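Local coordinates for protein tyrosine--tRNA ligase, mitochondrial (Coccidioides posadasii, PDB 5IJX) that probably charges mitochondrial tRNA(Tyr) with L-tyrosine at the expense of ATP, and here, as its truncated synthetase core, holds a bound tyrosine, at residues K27-A31 with G32-S36; F40-R44 with G45-S49; P86-I89 with L90-Y94; S177-E180 with V181-L185; F215-P218 with I219-W223. All blocks are in the same frame, centred on the assembly; numbering follows the deposited sequence.

Contact 1 of 5, residues K27-A31 with G32-S36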
loop_
_atom_site.group_PDB
_atom_site.type_symbol
_atom_site.label_atom_id
_atom_site.label_comp_id
_atom_site.label_asym_id
_atom_site.label_seq_id
_atom_site.Cartn_x
_atom_site.Cartn_y
_atom_site.Cartn_z
ATOM N N LYS A 27 38.042 21.672 3.552
ATOM C CA LYS A 27 38.750 22.947 3.519
ATOM C C LYS A 27 39.528 23.095 2.217
ATOM O O LYS A 27 39.487 24.149 1.572
ATOM C CB LYS A 27 39.684 23.068 4.725
ATOM C CG LYS A 27 38.978 23.380 6.039
ATOM C CD LYS A 27 39.914 23.233 7.234
ATOM C CE LYS A 27 40.757 24.480 7.451
ATOM N NZ LYS A 27 41.830 24.274 8.463
ATOM N N GLU A 28 40.234 22.038 1.809
ATOM C CA GLU A 28 40.951 22.062 0.537
ATOM C C GLU A 28 40.026 22.473 -0.602
ATOM O O GLU A 28 40.282 23.452 -1.311
ATOM C CB GLU A 28 41.564 20.691 0.249
ATOM C CG GLU A 28 42.642 20.261 1.223
ATOM C CD GLU A 28 43.786 19.546 0.533
ATOM O OE1 GLU A 28 43.553 18.950 -0.541
ATOM O OE2 GLU A 28 44.921 19.586 1.055
ATOM N N ILE A 29 38.935 21.727 -0.786
ATOM C CA ILE A 29 38.042 21.968 -1.917
ATOM C C ILE A 29 37.441 23.366 -1.837
ATOM O O ILE A 29 37.527 24.153 -2.787
ATOM C CB ILE A 29 36.953 20.880 -1.967
ATOM C CG1 ILE A 29 37.574 19.544 -2.390
ATOM C CG2 ILE A 29 35.831 21.275 -2.917
ATOM C CD1 ILE A 29 36.665 18.349 -2.202
ATOM N N GLU A 30 36.815 23.694 -0.703
ATOM C CA GLU A 30 36.084 24.952 -0.586
ATOM C C GLU A 30 36.999 26.168 -0.639
ATOM O O GLU A 30 36.533 27.261 -0.980
ATOM C CB GLU A 30 35.264 24.964 0.706
ATOM C CG GLU A 30 34.085 24.002 0.677
ATOM C CD GLU A 30 33.181 24.132 1.887
ATOM O OE1 GLU A 30 33.659 24.587 2.947
ATOM O OE2 GLU A 30 31.988 23.779 1.775
ATOM N N ALA A 31 38.280 26.014 -0.308
ATOM C CA ALA A 31 39.230 27.098 -0.510
ATOM C C ALA A 31 39.753 27.152 -1.939
ATOM O O ALA A 31 40.370 28.155 -2.317
ATOM C CB ALA A 31 40.400 26.968 0.469
ATOM N N GLY A 32 39.525 26.105 -2.735
ATOM C CA GLY A 32 39.837 26.103 -4.148
ATOM C C GLY A 32 40.939 25.149 -4.555
ATOM O O GLY A 32 41.065 24.848 -5.749
ATOM N N ARG A 33 41.734 24.653 -3.604
ATOM C CA ARG A 33 42.931 23.901 -3.968
ATOM C C ARG A 33 42.596 22.549 -4.591
ATOM O O ARG A 33 43.385 22.033 -5.391
ATOM C CB ARG A 33 43.831 23.724 -2.742
ATOM C CG ARG A 33 44.430 25.036 -2.233
ATOM C CD ARG A 33 45.569 24.831 -1.239
ATOM N NE ARG A 33 45.123 24.249 0.025
ATOM C CZ ARG A 33 45.364 23.002 0.427
ATOM N NH1 ARG A 33 46.063 22.161 -0.326
ATOM N NH2 ARG A 33 44.908 22.594 1.601
ATOM N N LYS A 34 41.444 21.966 -4.259
ATOM C CA LYS A 34 41.049 20.667 -4.786
ATOM C C LYS A 34 39.692 20.763 -5.475
ATOM O O LYS A 34 38.861 21.612 -5.136
ATOM C CB LYS A 34 40.991 19.606 -3.674
ATOM C CG LYS A 34 40.643 18.209 -4.172
ATOM C CD LYS A 34 40.817 17.157 -3.088
ATOM C CE LYS A 34 40.419 15.779 -3.596
ATOM N NZ LYS A 34 41.248 14.695 -3.003
ATOM N N GLN A 35 39.476 19.880 -6.448
ATOM C CA GLN A 35 38.230 19.868 -7.200
ATOM C C GLN A 35 37.165 19.072 -6.457
ATOM O O GLN A 35 37.429 17.981 -5.942
ATOM C CB GLN A 35 38.441 19.267 -8.590
ATOM C CG GLN A 35 37.211 19.353 -9.486
ATOM C CD GLN A 35 37.416 18.696 -10.839
ATOM O OE1 GLN A 35 38.083 17.667 -10.947
ATOM N NE2 GLN A 35 36.843 19.292 -11.881
ATOM N N SER A 36 35.955 19.621 -6.414
ATOM C CA SER A 36 34.846 18.939 -5.768
ATOM C C SER A 36 34.477 17.672 -6.536
ATOM O O SER A 36 34.840 17.487 -7.701
ATOM C CB SER A 36 33.629 19.860 -5.669
ATOM O OG SER A 36 33.009 20.020 -6.933
#
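The carboxylate of E28 meets the guanidinium of R33 in a salt bridge, OE2 of E28 lying 3.1 Å from NH2 of R33. NH1 of R33 makes a second, weak bond to the same oxygen. The two flat groups are turned steeply against each other, 78° apart, and NH2 comes from above the carboxylate plane, so this is not the flat, two-oxygen pairing of an aligned bridge. R33 gets there by a bend at chi3 (-67°), which folds its end back over CB of E28. Next to it, CG1 of I29 lies against CB of K34 at 3.7 Å, and CG2 of I29 touches CB of S36 at 3.8 Å. Beneath these side chains the helix 7-31 ends in a Schellman motif: G32, at positive phi, sends its N to O of I29 at 2.8 Å and more weakly to O of E28, which also takes a weak bond from N of R33. The CA-H of I29 points at O of K34, 3.3 Å from its CA. Farther out, S36 is the N-cap of helix 37-43: its OG bonds to N of S39 and to OD1 of D58, while NE2 of Q35 bonds to S39.

Contact 2 of 5, residues F40-R44 with G45-S49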
loop_
_atom_site.group_PDB
_atom_site.type_symbol
_atom_site.label_atom_id
_atom_site.label_comp_id
_atom_site.label_asym_id
_atom_site.label_seq_id
_atom_site.Cartn_x
_atom_site.Cartn_y
_atom_site.Cartn_z
ATOM N N PHE A 40 33.922 17.063 -10.652
ATOM C CA PHE A 40 34.645 15.993 -11.329
ATOM C C PHE A 40 33.698 15.129 -12.152
ATOM O O PHE A 40 33.946 14.875 -13.338
ATOM C CB PHE A 40 35.400 15.148 -10.302
ATOM C CG PHE A 40 36.080 13.948 -10.890
ATOM C CD1 PHE A 40 37.184 14.093 -11.712
ATOM C CD2 PHE A 40 35.620 12.673 -10.612
ATOM C CE1 PHE A 40 37.812 12.987 -12.251
ATOM C CE2 PHE A 40 36.243 11.564 -11.147
ATOM C CZ PHE A 40 37.341 11.721 -11.967
ATOM N N LEU A 41 32.599 14.670 -11.543
ATOM C CA LEU A 41 31.616 13.891 -12.292
ATOM C C LEU A 41 31.172 14.632 -13.547
ATOM O O LEU A 41 30.969 14.022 -14.604
ATOM C CB LEU A 41 30.403 13.573 -11.412
ATOM C CG LEU A 41 30.557 12.545 -10.287
ATOM C CD1 LEU A 41 29.212 12.328 -9.613
ATOM C CD2 LEU A 41 31.113 11.222 -10.796
ATOM N N GLU A 42 31.017 15.955 -13.449
ATOM C CA GLU A 42 30.627 16.742 -14.613
ATOM C C GLU A 42 31.710 16.704 -15.685
ATOM O O GLU A 42 31.422 16.467 -16.864
ATOM C CB GLU A 42 30.332 18.185 -14.199
ATOM C CG GLU A 42 29.112 18.341 -13.306
ATOM C CD GLU A 42 28.908 19.770 -12.841
ATOM O OE1 GLU A 42 29.872 20.559 -12.902
ATOM O OE2 GLU A 42 27.780 20.105 -12.417
ATOM N N GLU A 43 32.967 16.932 -15.295
ATOM C CA GLU A 43 34.042 16.924 -16.280
ATOM C C GLU A 43 34.214 15.553 -16.922
ATOM O O GLU A 43 34.869 15.448 -17.964
ATOM C CB GLU A 43 35.353 17.398 -15.637
ATOM C CG GLU A 43 36.384 16.312 -15.335
ATOM C CD GLU A 43 37.658 16.878 -14.728
ATOM O OE1 GLU A 43 37.785 18.119 -14.660
ATOM O OE2 GLU A 43 38.532 16.083 -14.320
ATOM N N ARG A 44 33.641 14.505 -16.331
ATOM C CA ARG A 44 33.615 13.185 -16.947
ATOM C C ARG A 44 32.368 12.954 -17.791
ATOM O O ARG A 44 32.250 11.899 -18.422
ATOM C CB ARG A 44 33.710 12.091 -15.875
ATOM C CG ARG A 44 34.921 12.196 -14.957
ATOM C CD ARG A 44 36.240 11.981 -15.691
ATOM N NE ARG A 44 36.399 10.610 -16.171
ATOM C CZ ARG A 44 37.564 10.062 -16.505
ATOM N NH1 ARG A 44 38.687 10.763 -16.407
ATOM N NH2 ARG A 44 37.613 8.807 -16.931
ATOM N N GLY A 45 31.435 13.904 -17.814
ATOM C CA GLY A 45 30.242 13.760 -18.622
ATOM C C GLY A 45 29.245 12.753 -18.103
ATOM O O GLY A 45 28.343 12.353 -18.844
ATOM N N LEU A 46 29.379 12.328 -16.845
ATOM C CA LEU A 46 28.431 11.392 -16.256
ATOM C C LEU A 46 27.203 12.077 -15.676
ATOM O O LEU A 46 26.285 11.383 -15.223
ATOM C CB LEU A 46 29.112 10.571 -15.156
ATOM C CG LEU A 46 30.233 9.626 -15.594
ATOM C CD1 LEU A 46 30.875 8.974 -14.380
ATOM C CD2 LEU A 46 29.717 8.562 -16.556
ATOM N N VAL A 47 27.157 13.403 -15.679
ATOM C CA VAL A 47 26.069 14.155 -15.068
ATOM C C VAL A 47 25.226 14.720 -16.201
ATOM O O VAL A 47 25.591 15.727 -16.817
ATOM C CB VAL A 47 26.584 15.265 -14.147
ATOM C CG1 VAL A 47 25.419 16.031 -13.530
ATOM C CG2 VAL A 47 27.478 14.682 -13.063
ATOM N N ASN A 48 24.096 14.074 -16.490
ATOM C CA ASN A 48 23.146 14.674 -17.420
ATOM C C ASN A 48 22.365 15.804 -16.758
ATOM O O ASN A 48 22.099 16.828 -17.397
ATOM C CB ASN A 48 22.190 13.619 -17.974
ATOM C CG ASN A 48 21.134 14.218 -18.890
ATOM O OD1 ASN A 48 19.946 14.231 -18.563
ATOM N ND2 ASN A 48 21.567 14.729 -20.037
ATOM N N SER A 49 22.001 15.653 -15.488
ATOM C CA SER A 49 21.378 16.758 -14.765
ATOM C C SER A 49 21.346 16.413 -13.282
ATOM O O SER A 49 21.547 15.262 -12.883
ATOM C CB SER A 49 19.967 17.060 -15.281
ATOM O OG SER A 49 19.028 16.134 -14.770
#
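The backbone turns out of helix 37-43 at G45: N of G45 bonds to O of E42 at 2.7 Å, and the positive phi of G45 (72°) then brings N of L46 to O of L41 at 3.2 Å. V47 then points back at the helix, and its CG2 methyl presses on CB of L41 at 3.5 Å. The same methyl lies 4.0 Å from CG of E42, the two side chains crossing at a slant. It reaches both because V47 has CG1 anti to the backbone N (chi1 180°), leaving CG2 on the side of its own N, over the last turn. L41 and L46 meet more loosely through their methyls, CD2 of L41 to CD1 of L46 at 4.2 Å. The polar ends look elsewhere: E42 forms a salt bridge with R54, and R44, bent at chi2 and chi3, lays CG over one face of the F40 ring and gives its guanidinium to the backbone oxygens of K331 and V336. Beyond V47, N48 and S49 both face T282 of strand 279-283, a classic beta bulge. The helix end itself is a Schellman motif, with L41 and L46 as its apolar pair and V47 packing beside them.

Contact 3 of 5, residues P86-I89 with L90-Y94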
loop_
_atom_site.group_PDB
_atom_site.type_symbol
_atom_site.label_atom_id
_atom_site.label_comp_id
_atom_site.label_asym_id
_atom_site.label_seq_id
_atom_site.Cartn_x
_atom_site.Cartn_y
_atom_site.Cartn_z
ATOM N N PRO A 86 25.191 5.080 -14.289
ATOM C CA PRO A 86 24.959 5.255 -12.847
ATOM C C PRO A 86 26.006 4.533 -12.023
ATOM O O PRO A 86 26.609 5.118 -11.114
ATOM C CB PRO A 86 23.555 4.673 -12.641
ATOM C CG PRO A 86 22.905 4.746 -13.971
ATOM C CD PRO A 86 23.989 4.588 -14.988
ATOM N N PHE A 87 26.268 3.269 -12.356
ATOM C CA PHE A 87 27.234 2.490 -11.597
ATOM C C PHE A 87 28.623 3.105 -11.673
ATOM O O PHE A 87 29.336 3.165 -10.663
ATOM C CB PHE A 87 27.228 1.049 -12.103
ATOM C CG PHE A 87 25.926 0.330 -11.852
ATOM C CD1 PHE A 87 25.148 0.649 -10.751
ATOM C CD2 PHE A 87 25.476 -0.653 -12.717
ATOM C CE1 PHE A 87 23.959 0.002 -10.513
ATOM C CE2 PHE A 87 24.279 -1.305 -12.481
ATOM C CZ PHE A 87 23.524 -0.974 -11.377
HETATM N N MSE A 88 29.019 3.587 -12.848
HETATM C CA MSE A 88 30.267 4.327 -12.961
HETATM C C MSE A 88 30.299 5.371 -11.856
HETATM O O MSE A 88 31.240 5.403 -11.058
HETATM C CB MSE A 88 30.411 4.992 -14.334
HETATM C CG MSE A 88 30.623 4.028 -15.496
HETATM SE SE MSE A 88 32.115 2.794 -15.255
HETATM C CE MSE A 88 33.486 4.064 -14.708
ATOM N N ILE A 89 29.251 6.198 -11.781
ATOM C CA ILE A 89 29.186 7.197 -10.718
ATOM C C ILE A 89 29.407 6.528 -9.367
ATOM O O ILE A 89 30.328 6.887 -8.620
ATOM C CB ILE A 89 27.850 7.966 -10.774
ATOM C CG1 ILE A 89 27.820 8.855 -12.024
ATOM C CG2 ILE A 89 27.645 8.795 -9.500
ATOM C CD1 ILE A 89 26.615 9.783 -12.134
ATOM N N LEU A 90 28.597 5.513 -9.055
ATOM C CA LEU A 90 28.795 4.776 -7.811
ATOM C C LEU A 90 30.257 4.387 -7.651
ATOM O O LEU A 90 30.887 4.685 -6.629
ATOM C CB LEU A 90 27.908 3.529 -7.776
ATOM C CG LEU A 90 26.394 3.710 -7.622
ATOM C CD1 LEU A 90 25.755 2.373 -7.288
ATOM C CD2 LEU A 90 26.033 4.745 -6.564
ATOM N N GLY A 91 30.819 3.744 -8.673
ATOM C CA GLY A 91 32.216 3.365 -8.657
ATOM C C GLY A 91 33.064 4.525 -8.193
ATOM O O GLY A 91 33.743 4.443 -7.162
ATOM N N TRP A 92 32.995 5.636 -8.931
ATOM C CA TRP A 92 33.746 6.818 -8.532
ATOM C C TRP A 92 33.464 7.147 -7.075
ATOM O O TRP A 92 34.382 7.203 -6.248
ATOM C CB TRP A 92 33.398 8.000 -9.440
ATOM C CG TRP A 92 34.012 7.901 -10.810
ATOM C CD1 TRP A 92 33.358 7.713 -11.994
ATOM C CD2 TRP A 92 35.408 7.979 -11.134
ATOM N NE1 TRP A 92 34.259 7.672 -13.033
ATOM C CE2 TRP A 92 35.522 7.833 -12.531
ATOM C CE3 TRP A 92 36.570 8.158 -10.377
ATOM C CZ2 TRP A 92 36.748 7.864 -13.185
ATOM C CZ3 TRP A 92 37.788 8.185 -11.032
ATOM C CH2 TRP A 92 37.867 8.038 -12.420
ATOM N N ALA A 93 32.185 7.324 -6.735
ATOM C CA ALA A 93 31.814 7.612 -5.355
ATOM C C ALA A 93 32.546 6.682 -4.399
ATOM O O ALA A 93 33.211 7.129 -3.455
ATOM C CB ALA A 93 30.300 7.483 -5.186
ATOM N N TYR A 94 32.470 5.377 -4.658
ATOM C CA TYR A 94 33.089 4.417 -3.754
ATOM C C TYR A 94 34.572 4.711 -3.566
ATOM O O TYR A 94 35.059 4.799 -2.433
ATOM C CB TYR A 94 32.884 3.000 -4.282
ATOM C CG TYR A 94 33.684 1.958 -3.532
ATOM C CD1 TYR A 94 33.351 1.607 -2.232
ATOM C CD2 TYR A 94 34.768 1.326 -4.124
ATOM C CE1 TYR A 94 34.073 0.660 -1.543
ATOM C CE2 TYR A 94 35.496 0.376 -3.444
ATOM C CZ TYR A 94 35.145 0.046 -2.152
ATOM O OH TYR A 94 35.871 -0.902 -1.473
#
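F87 and L90 make the apolar contact here, side by side and pointing the same way, with CD1 of L90 reaching the edge of the F87 ring near its plane, 3.9 Å from CD1 of F87. Round the indole, CD1 of W92 lies 3.3 Å from O of M88, met obliquely. The selenomethionine M88, bent at both chi2 (-54°) and chi3, brings its CE to 4.1 Å from NE1 of W92. The hydrogen bonds are those of a regular alpha helix: N of L90 to O of P86 at 2.9 Å, followed by G91 to F87, W92 to M88 and A93 to I89, all nearly straight. Outside, F102 meets the F87 ring, F335 packs on M88 and W92, and F68 of strand 67-72 lies against L90 and A93. This is the middle of helix 84-95, the crossover of a beta-alpha-beta unit between the parallel strands 67-72 and 99-104 in the Rossmann-like catalytic domain of class I synthetases.

Contact 4 of 5, residues S177-E180 with V181-L185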
loop_
_atom_site.group_PDB
_atom_site.type_symbol
_atom_site.label_atom_id
_atom_site.label_comp_id
_atom_site.label_asym_id
_atom_site.label_seq_id
_atom_site.Cartn_x
_atom_site.Cartn_y
_atom_site.Cartn_z
ATOM N N SER A 177 4.932 -3.028 6.310
ATOM C CA SER A 177 3.490 -2.901 6.458
ATOM C C SER A 177 2.944 -1.850 5.504
ATOM O O SER A 177 3.562 -0.805 5.284
ATOM C CB SER A 177 3.136 -2.519 7.892
ATOM O OG SER A 177 3.598 -1.210 8.188
ATOM N N LEU A 178 1.772 -2.132 4.929
ATOM C CA LEU A 178 1.046 -1.096 4.202
ATOM C C LEU A 178 0.678 0.053 5.129
ATOM O O LEU A 178 0.712 1.225 4.730
ATOM C CB LEU A 178 -0.209 -1.689 3.559
ATOM C CG LEU A 178 -1.162 -0.714 2.859
ATOM C CD1 LEU A 178 -1.856 -1.411 1.702
ATOM C CD2 LEU A 178 -2.203 -0.155 3.825
ATOM N N LYS A 179 0.324 -0.270 6.374
ATOM C CA LYS A 179 -0.072 0.749 7.339
ATOM C C LYS A 179 0.993 1.831 7.467
ATOM O O LYS A 179 0.711 3.022 7.296
ATOM C CB LYS A 179 -0.340 0.094 8.693
ATOM C CG LYS A 179 -1.097 0.969 9.672
ATOM C CD LYS A 179 -1.182 0.306 11.038
ATOM C CE LYS A 179 -1.951 1.162 12.032
ATOM N NZ LYS A 179 -2.025 0.525 13.377
ATOM N N GLU A 180 2.231 1.434 7.765
ATOM C CA GLU A 180 3.282 2.424 7.971
ATOM C C GLU A 180 3.473 3.288 6.733
ATOM O O GLU A 180 3.646 4.507 6.841
ATOM C CB GLU A 180 4.593 1.734 8.350
ATOM C CG GLU A 180 5.736 2.704 8.623
ATOM C CD GLU A 180 7.000 2.004 9.076
ATOM O OE1 GLU A 180 7.889 2.684 9.630
ATOM O OE2 GLU A 180 7.105 0.774 8.884
ATOM N N VAL A 181 3.445 2.680 5.545
ATOM C CA VAL A 181 3.641 3.448 4.318
ATOM C C VAL A 181 2.536 4.484 4.161
ATOM O O VAL A 181 2.796 5.656 3.868
ATOM C CB VAL A 181 3.712 2.510 3.099
ATOM C CG1 VAL A 181 3.876 3.316 1.825
ATOM C CG2 VAL A 181 4.867 1.527 3.253
HETATM N N MSE A 182 1.289 4.068 4.356
HETATM C CA MSE A 182 0.154 4.972 4.199
HETATM C C MSE A 182 0.204 6.119 5.204
HETATM O O MSE A 182 0.019 7.281 4.840
HETATM C CB MSE A 182 -1.161 4.205 4.352
HETATM C CG MSE A 182 -1.504 3.290 3.184
HETATM SE SE MSE A 182 -1.687 4.258 1.496
HETATM C CE MSE A 182 0.138 4.056 0.823
ATOM N N GLU A 183 0.452 5.789 6.472
ATOM C CA GLU A 183 0.475 6.810 7.516
ATOM C C GLU A 183 1.630 7.782 7.309
ATOM O O GLU A 183 1.428 9.001 7.250
ATOM C CB GLU A 183 0.572 6.148 8.892
ATOM C CG GLU A 183 -0.661 5.350 9.292
ATOM C CD GLU A 183 -0.468 4.587 10.589
ATOM O OE1 GLU A 183 0.691 4.250 10.916
ATOM O OE2 GLU A 183 -1.474 4.328 11.284
ATOM N N VAL A 184 2.850 7.257 7.185
ATOM C CA VAL A 184 4.036 8.104 7.114
ATOM C C VAL A 184 4.086 8.859 5.788
ATOM O O VAL A 184 4.341 10.068 5.757
ATOM C CB VAL A 184 5.302 7.253 7.326
ATOM C CG1 VAL A 184 6.555 8.077 7.084
ATOM C CG2 VAL A 184 5.310 6.662 8.733
ATOM N N LEU A 185 3.863 8.159 4.678
ATOM C CA LEU A 185 4.020 8.736 3.345
ATOM C C LEU A 185 2.706 8.976 2.619
ATOM O O LEU A 185 2.548 10.012 1.972
ATOM C CB LEU A 185 4.905 7.830 2.481
ATOM C CG LEU A 185 5.159 8.306 1.048
ATOM C CD1 LEU A 185 5.799 9.685 1.030
ATOM C CD2 LEU A 185 6.035 7.308 0.319
#
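L178 overlaps the stem of the selenomethionine M182 one turn on, its CD2 resting 3.6 Å from CG of M182 as the two side chains cross. CG of L178 is anti to the backbone N (chi1 175°), which sends the branched end outward from the helix, while chi1 of M182 (-72°) leans its CG back toward L178. On another flank, the extended chain of K179 passes the carboxylate of E183, with CE of K179 3.3 Å from OE2 of E183. The charges stay apart, NZ of K179 to OE2 of E183 being 4.4 Å, and NZ is instead hydrogen-bonded to N174 of the second subunit. E180 and V184 run alongside each other, CG of E180 4.0 Å from CG2 of V184, while OE2 of E180 bonds to Q176. The helix starts at S177, an N-cap whose OG accepts from N of E180 at 3.0 Å, and widens to a pi-type turn at 182-185. Helix 178-186 lies at the dimer interface: W173 of the second subunit packs on L178 and K179, and C216 of the second subunit packs on M182. From within the chain, helix 217-229 covers V181, V184 and L185, and helix 243-259 packs on V184 and L185.

Contact 5 of 5, residues F215-P218 with I219-W223. With TYR (tyrosine), chain B.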
loop_
_atom_site.group_PDB
_atom_site.type_symbol
_atom_site.label_atom_id
_atom_site.label_comp_id
_atom_site.label_asym_id
_atom_site.label_seq_id
_atom_site.Cartn_x
_atom_site.Cartn_y
_atom_site.Cartn_z
ATOM N N PHE A 215 0.382 2.150 -10.757
ATOM C CA PHE A 215 0.276 3.539 -10.323
ATOM C C PHE A 215 1.096 3.799 -9.068
ATOM O O PHE A 215 1.608 4.909 -8.882
ATOM C CB PHE A 215 -1.196 3.885 -10.091
ATOM C CG PHE A 215 -1.427 5.291 -9.620
ATOM C CD1 PHE A 215 -1.234 6.363 -10.471
ATOM C CD2 PHE A 215 -1.857 5.539 -8.328
ATOM C CE1 PHE A 215 -1.454 7.658 -10.041
ATOM C CE2 PHE A 215 -2.078 6.829 -7.892
ATOM C CZ PHE A 215 -1.875 7.890 -8.749
ATOM N N CYS A 216 1.240 2.796 -8.206
ATOM C CA CYS A 216 1.957 2.939 -6.946
ATOM C C CYS A 216 3.442 2.614 -7.058
ATOM O O CYS A 216 4.148 2.659 -6.045
ATOM C CB CYS A 216 1.315 2.041 -5.880
ATOM S SG CYS A 216 -0.380 2.507 -5.448
ATOM N N TYR A 217 3.934 2.293 -8.254
ATOM C CA TYR A 217 5.358 2.008 -8.413
ATOM C C TYR A 217 6.237 3.145 -7.910
ATOM O O TYR A 217 7.129 2.891 -7.078
ATOM C CB TYR A 217 5.654 1.688 -9.880
ATOM C CG TYR A 217 7.082 1.266 -10.127
ATOM C CD1 TYR A 217 7.427 -0.077 -10.196
ATOM C CD2 TYR A 217 8.089 2.211 -10.284
ATOM C CE1 TYR A 217 8.734 -0.465 -10.419
ATOM C CE2 TYR A 217 9.396 1.833 -10.503
ATOM C CZ TYR A 217 9.716 0.495 -10.572
ATOM O OH TYR A 217 11.021 0.120 -10.793
ATOM N N PRO A 218 6.058 4.395 -8.348
ATOM C CA PRO A 218 6.929 5.467 -7.841
ATOM C C PRO A 218 6.839 5.642 -6.340
ATOM O O PRO A 218 7.786 6.155 -5.732
ATOM C CB PRO A 218 6.434 6.712 -8.591
ATOM C CG PRO A 218 5.026 6.394 -8.970
ATOM C CD PRO A 218 4.997 4.918 -9.229
ATOM N N ILE A 219 5.735 5.234 -5.717
ATOM C CA ILE A 219 5.670 5.262 -4.262
ATOM C C ILE A 219 6.633 4.239 -3.679
ATOM O O ILE A 219 7.392 4.537 -2.752
ATOM C CB ILE A 219 4.233 5.017 -3.775
ATOM C CG1 ILE A 219 3.295 6.067 -4.367
ATOM C CG2 ILE A 219 4.194 5.052 -2.250
ATOM C CD1 ILE A 219 1.853 5.905 -3.967
HETATM N N MSE A 220 6.615 3.020 -4.204
HETATM C CA MSE A 220 7.509 1.989 -3.701
HETATM C C MSE A 220 8.954 2.426 -3.865
HETATM O O MSE A 220 9.766 2.269 -2.953
HETATM C CB MSE A 220 7.278 0.666 -4.420
HETATM C CG MSE A 220 5.909 0.063 -4.180
HETATM SE SE MSE A 220 5.775 -1.714 -4.956
HETATM C CE MSE A 220 6.574 -2.747 -3.511
ATOM N N GLN A 221 9.278 2.984 -5.032
ATOM C CA GLN A 221 10.651 3.426 -5.260
ATOM C C GLN A 221 11.022 4.574 -4.325
ATOM O O GLN A 221 12.129 4.601 -3.768
ATOM C CB GLN A 221 10.830 3.828 -6.722
ATOM C CG GLN A 221 12.182 4.436 -7.028
ATOM C CD GLN A 221 12.506 4.416 -8.506
ATOM O OE1 GLN A 221 11.830 3.752 -9.295
ATOM N NE2 GLN A 221 13.544 5.148 -8.893
ATOM N N GLY A 222 10.105 5.522 -4.131
ATOM C CA GLY A 222 10.343 6.576 -3.163
ATOM C C GLY A 222 10.557 6.040 -1.763
ATOM O O GLY A 222 11.321 6.613 -0.984
ATOM N N TRP A 223 9.892 4.935 -1.425
ATOM C CA TRP A 223 10.049 4.343 -0.105
ATOM C C TRP A 223 11.368 3.598 0.016
ATOM O O TRP A 223 11.940 3.539 1.107
ATOM C CB TRP A 223 8.884 3.400 0.200
ATOM C CG TRP A 223 8.845 2.972 1.636
ATOM C CD1 TRP A 223 9.357 1.823 2.168
ATOM C CD2 TRP A 223 8.271 3.699 2.732
ATOM N NE1 TRP A 223 9.132 1.787 3.526
ATOM C CE2 TRP A 223 8.470 2.928 3.896
ATOM C CE3 TRP A 223 7.608 4.926 2.840
ATOM C CZ2 TRP A 223 8.028 3.344 5.150
ATOM C CZ3 TRP A 223 7.172 5.336 4.086
ATOM C CH2 TRP A 223 7.381 4.546 5.224
HETATM N N TYR B . 13.288 2.201 -11.869
HETATM C CA TYR B . 14.536 1.495 -12.130
HETATM C C TYR B . 14.532 0.890 -13.535
HETATM O O TYR B . 15.582 0.668 -14.144
HETATM C CB TYR B . 14.755 0.395 -11.085
HETATM C CG TYR B . 14.718 0.874 -9.645
HETATM C CD1 TYR B . 15.238 2.111 -9.284
HETATM C CD2 TYR B . 14.161 0.085 -8.647
HETATM C CE1 TYR B . 15.203 2.546 -7.968
HETATM C CE2 TYR B . 14.121 0.512 -7.331
HETATM C CZ TYR B . 14.643 1.741 -6.996
HETATM O OH TYR B . 14.602 2.162 -5.685
HETATM O OXT TYR B . 13.473 0.607 -14.097
#
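Y217 and Q221, one helical turn apart, reach forward together to the amino group of the bound tyrosine. Both hold CG anti to the backbone N (chi1 -175° and 174°), and Q221 runs on extended, which carries its amide to the ring of Y217: OE1 of Q221 is 3.3 Å from CE2 of Y217, with ring and amide planes 76° apart. The ligand N bonds to OH of Y217 at 3.3 Å and, weakly, to OE1 of Q221; NE2 of Q221 lies 3.2 Å from the ligand's CE1. Other pocket residues hold these groups: D73 bonds to OH of Y217, and Q236 and Q242 to NE2 of Q221. On the far flank I219 sets CD1 4.3 Å from SG of C216. O of C216 accepts from N of M220 at 3.1 Å, starting the helix. Helix 217-229 lines one flank of the tyrosine pocket; helices 243-259 and 191-195 pack on P218 and I219, helix 178-186 covers I219 and W223, and the second subunit meets C216, I219 and M220.

Every contact is local, each joining adjacent pieces of chain, so the five follow in series and none encloses or crosses another. Contact 1 closes the turn from helix 7-31 into helix 37-43; contact 2 closes the exit of that second helix toward strand 49-51, and Q35 probably bonds to E43 between them. Contact 3 lies within helix 84-95, where I89 and W92 pack on L41, L46 and F40 and tie the N-terminal segment to the Rossmann-like catalytic fold. Farther along, contacts 4 and 5 sit about 12 Å apart between centres, joined by W223 and I219 against V181, V184 and L185. Both touch the second subunit, and contact 5 also reaches the bound tyrosine.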